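Local coordinates for protein endo-beta-mannanase (Rhizomucor miehei, PDB 4QP0) that probably hydrolyses internal beta-1,4-mannosidic linkages in mannans, galactomannans and glucomannans, at residues Gly116-Val121 / Thr127-Phe132. Numbering follows the deposited sequence.
Sequences GMDYYV and TYHDDF. With SO4 (sulfate ion), chain B.
F132 lies between M117 and Y120 where helix 116-124 of this TIM-barrel glycoside hydrolase is met by the loop leading to helix 136-151. Its rim atom CE1 points into the face of Y120, 3.5 Å from Y120 CG, in an edge-to-face pair with the planes 52° apart. M117 lies over one face of F132, toward the CD2 side of the rim: CB sits 4.3 Å from the ring centroid in a CH-pi contact, and CG follows toward CD2. The unbranched, extended methionine chain then carries SD on to H129, which it meets obliquely, 3.6 Å from NE2. A flat phenylalanine suits this slot because it offers a face to one neighbour and an edge to the other. Y120 is apolar where it receives F132, while its OH is hydrogen-bonded to NE2 of Q67.

Besides meeting M117 SD, H129 hydrogen-bonds through both ring nitrogens. With CG anti to the backbone N (chi1 179°), its ring reaches back to the helix, and ND1 donates to D118 OD1 over 2.9 Å. That bond is bent (141°) and uses the syn side of a carboxylate nearly perpendicular to the imidazole. NE2 is hydrogen-bonded to OD1 of N110, and the two bonds together should fix the ring's rotation. One helical turn on from M117, branched V121 packs against the loop backbone, its CG1 resting 3.4 Å from Y128 O and its CG2 3.8 Å from H129 O.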
ATOM      1  N   GLY A 116     -13.695   2.202  -0.496  1.00 39.74           N
ATOM      2  CA  GLY A 116     -12.748   2.786  -1.446  1.00 40.07           C
ATOM      3  C   GLY A 116     -13.288   4.000  -2.189  1.00 40.57           C
ATOM      4  O   GLY A 116     -14.135   4.724  -1.671  1.00 41.98           O
ATOM      5  N   MET A 117     -12.805   4.209  -3.414  1.00 40.31           N
ATOM      6  CA  MET A 117     -13.160   5.387  -4.213  1.00 40.47           C
ATOM      7  C   MET A 117     -14.630   5.420  -4.590  1.00 41.78           C
ATOM      8  O   MET A 117     -15.233   6.489  -4.644  1.00 42.08           O
ATOM      9  CB  MET A 117     -12.355   5.433  -5.511  1.00 38.69           C
ATOM     10  CG  MET A 117     -10.857   5.555  -5.356  1.00 37.89           C
ATOM     11  SD  MET A 117     -10.070   5.294  -6.953  1.00 37.61           S
ATOM     12  CE  MET A 117      -8.350   5.360  -6.466  1.00 35.51           C
ATOM     13  N   ASP A 118     -15.190   4.248  -4.879  1.00 43.37           N
ATOM     14  CA  ASP A 118     -16.563   4.142  -5.382  1.00 45.03           C
ATOM     15  C   ASP A 118     -17.605   4.686  -4.385  1.00 43.94           C
ATOM     16  O   ASP A 118     -18.676   5.156  -4.789  1.00 43.14           O
ATOM     17  CB  ASP A 118     -16.884   2.689  -5.799  1.00 47.03           C
ATOM     18  CG  ASP A 118     -16.282   2.301  -7.168  1.00 47.55           C
ATOM     19  OD1 ASP A 118     -15.662   3.159  -7.843  1.00 49.24           O
ATOM     20  OD2 ASP A 118     -16.441   1.126  -7.572  1.00 45.05           O
ATOM     21  N   TYR A 119     -17.276   4.631  -3.094  1.00 42.12           N
ATOM     22  CA  TYR A 119     -18.139   5.181  -2.046  1.00 41.01           C
ATOM     23  C   TYR A 119     -18.288   6.697  -2.200  1.00 40.74           C
ATOM     24  O   TYR A 119     -19.389   7.241  -2.063  1.00 40.36           O
ATOM     25  CB  TYR A 119     -17.586   4.843  -0.660  1.00 41.88           C
ATOM     26  CG  TYR A 119     -18.581   5.043   0.468  1.00 42.40           C
ATOM     27  CD1 TYR A 119     -19.266   3.957   1.023  1.00 42.07           C
ATOM     28  CD2 TYR A 119     -18.839   6.316   0.981  1.00 41.89           C
ATOM     29  CE1 TYR A 119     -20.177   4.140   2.054  1.00 41.70           C
ATOM     30  CE2 TYR A 119     -19.748   6.503   2.012  1.00 41.81           C
ATOM     31  CZ  TYR A 119     -20.409   5.416   2.543  1.00 41.27           C
ATOM     32  OH  TYR A 119     -21.305   5.611   3.562  1.00 42.64           O
ATOM     33  N   TYR A 120     -17.169   7.365  -2.480  1.00 39.28           N
ATOM     34  CA  TYR A 120     -17.147   8.790  -2.764  1.00 38.83           C
ATOM     35  C   TYR A 120     -18.019   9.103  -3.982  1.00 40.62           C
ATOM     36  O   TYR A 120     -18.845  10.012  -3.948  1.00 41.78           O
ATOM     37  CB  TYR A 120     -15.722   9.255  -3.068  1.00 36.20           C
ATOM     38  CG  TYR A 120     -14.743   9.300  -1.913  1.00 34.15           C
ATOM     39  CD1 TYR A 120     -14.471  10.503  -1.252  1.00 32.90           C
ATOM     40  CD2 TYR A 120     -14.036   8.155  -1.522  1.00 33.02           C
ATOM     41  CE1 TYR A 120     -13.549  10.559  -0.217  1.00 31.91           C
ATOM     42  CE2 TYR A 120     -13.109   8.201  -0.491  1.00 31.39           C
ATOM     43  CZ  TYR A 120     -12.866   9.400   0.159  1.00 32.20           C
ATOM     44  OH  TYR A 120     -11.945   9.444   1.180  1.00 31.29           O
ATOM     45  N   VAL A 121     -17.822   8.333  -5.051  1.00 41.91           N
ATOM     46  CA  VAL A 121     -18.482   8.574  -6.333  1.00 43.03           C
ATOM     47  C   VAL A 121     -20.003   8.406  -6.249  1.00 43.41           C
ATOM     48  O   VAL A 121     -20.751   9.231  -6.782  1.00 44.83           O
ATOM     49  CB  VAL A 121     -17.890   7.685  -7.453  1.00 42.92           C
ATOM     50  CG1 VAL A 121     -18.511   8.024  -8.801  1.00 43.39           C
ATOM     51  CG2 VAL A 121     -16.380   7.857  -7.523  1.00 42.66           C
ATOM     52  N   THR A 127     -21.058   9.156 -11.660  1.00 53.89           N
ATOM     53  CA  THR A 127     -21.462   7.908 -12.325  1.00 54.53           C
ATOM     54  C   THR A 127     -20.266   7.092 -12.830  1.00 53.20           C
ATOM     55  O   THR A 127     -20.384   5.892 -13.088  1.00 52.25           O
ATOM     56  CB  THR A 127     -22.472   8.158 -13.476  1.00 55.95           C
ATOM     57  OG1 THR A 127     -22.195   9.417 -14.106  1.00 57.02           O
ATOM     58  CG2 THR A 127     -23.909   8.169 -12.944  1.00 56.01           C
ATOM     59  N   TYR A 128     -19.116   7.748 -12.954  1.00 50.89           N
ATOM     60  CA  TYR A 128     -17.914   7.108 -13.459  1.00 48.80           C
ATOM     61  C   TYR A 128     -16.851   7.012 -12.371  1.00 47.29           C
ATOM     62  O   TYR A 128     -16.625   7.967 -11.631  1.00 46.29           O
ATOM     63  CB  TYR A 128     -17.352   7.879 -14.654  1.00 51.11           C
ATOM     64  CG  TYR A 128     -18.326   8.105 -15.793  1.00 53.66           C
ATOM     65  CD1 TYR A 128     -18.549   7.117 -16.757  1.00 54.06           C
ATOM     66  CD2 TYR A 128     -19.004   9.321 -15.924  1.00 54.13           C
ATOM     67  CE1 TYR A 128     -19.432   7.327 -17.806  1.00 54.23           C
ATOM     68  CE2 TYR A 128     -19.888   9.543 -16.971  1.00 55.43           C
ATOM     69  CZ  TYR A 128     -20.100   8.546 -17.911  1.00 55.96           C
ATOM     70  OH  TYR A 128     -20.979   8.765 -18.957  1.00 54.42           O
ATOM     71  N   HIS A 129     -16.204   5.850 -12.296  1.00 46.17           N
ATOM     72  CA  HIS A 129     -15.116   5.577 -11.351  1.00 45.25           C
ATOM     73  C   HIS A 129     -14.098   6.675 -11.322  1.00 44.88           C
ATOM     74  O   HIS A 129     -13.765   7.203 -10.261  1.00 45.19           O
ATOM     75  CB  HIS A 129     -14.442   4.259 -11.713  1.00 44.68           C
ATOM     76  CG  HIS A 129     -13.279   3.897 -10.818  1.00 44.83           C
ATOM     77  ND1 HIS A 129     -13.429   3.180  -9.691  1.00 44.03           N
ATOM     78  CD2 HIS A 129     -11.916   4.173 -10.931  1.00 43.24           C
ATOM     79  CE1 HIS A 129     -12.230   3.010  -9.109  1.00 43.03           C
ATOM     80  NE2 HIS A 129     -11.306   3.618  -9.868  1.00 42.37           N
ATOM     81  N   ASP A 130     -13.615   7.040 -12.501  1.00 45.33           N
ATOM     82  CA  ASP A 130     -12.583   8.052 -12.644  1.00 45.94           C
ATOM     83  C   ASP A 130     -13.083   9.483 -12.404  1.00 44.90           C
ATOM     84  O   ASP A 130     -12.317  10.436 -12.579  1.00 45.16           O
ATOM     85  CB  ASP A 130     -11.944   7.948 -14.027  1.00 47.64           C
ATOM     86  CG  ASP A 130     -12.917   8.290 -15.142  1.00 49.65           C
ATOM     87  OD1 ASP A 130     -12.718   9.335 -15.805  1.00 52.37           O
ATOM     88  OD2 ASP A 130     -13.888   7.525 -15.338  1.00 48.40           O
ATOM     89  N   ASP A 131     -14.353   9.634 -12.017  1.00 43.34           N
ATOM     90  CA  ASP A 131     -14.862  10.928 -11.537  1.00 42.21           C
ATOM     91  C   ASP A 131     -14.037  11.381 -10.340  1.00 42.23           C
ATOM     92  O   ASP A 131     -13.792  12.582 -10.155  1.00 41.73           O
ATOM     93  CB  ASP A 131     -16.339  10.846 -11.124  1.00 42.72           C
ATOM     94  CG  ASP A 131     -17.299  11.024 -12.292  1.00 42.01           C
ATOM     95  OD1 ASP A 131     -16.919  11.653 -13.301  1.00 42.11           O
ATOM     96  OD2 ASP A 131     -18.451  10.551 -12.184  1.00 40.82           O
ATOM     97  N   PHE A 132     -13.601  10.399  -9.544  1.00 40.67           N
ATOM     98  CA  PHE A 132     -12.763  10.623  -8.366  1.00 40.27           C
ATOM     99  C   PHE A 132     -11.435  11.317  -8.694  1.00 39.75           C
ATOM    100  O   PHE A 132     -10.859  12.000  -7.842  1.00 39.39           O
ATOM    101  CB  PHE A 132     -12.502   9.293  -7.650  1.00 40.88           C
ATOM    102  CG  PHE A 132     -11.909   9.444  -6.280  1.00 39.73           C
ATOM    103  CD1 PHE A 132     -12.642  10.023  -5.252  1.00 40.58           C
ATOM    104  CD2 PHE A 132     -10.624   9.004  -6.015  1.00 40.97           C
ATOM    105  CE1 PHE A 132     -12.099  10.167  -3.987  1.00 40.90           C
ATOM    106  CE2 PHE A 132     -10.076   9.138  -4.748  1.00 41.37           C
ATOM    107  CZ  PHE A 132     -10.812   9.727  -3.735  1.00 41.10           C
TER
HETATM  108  S   SO4 B 401     -23.538   2.821   3.821  1.00 51.29           S
HETATM  109  O1  SO4 B 401     -23.794   3.751   2.701  1.00 51.80           O
HETATM  110  O2  SO4 B 401     -24.822   2.378   4.416  1.00 50.76           O
HETATM  111  O3  SO4 B 401     -22.800   1.634   3.325  1.00 52.48           O
HETATM  112  O4  SO4 B 401     -22.727   3.530   4.847  1.00 51.71           O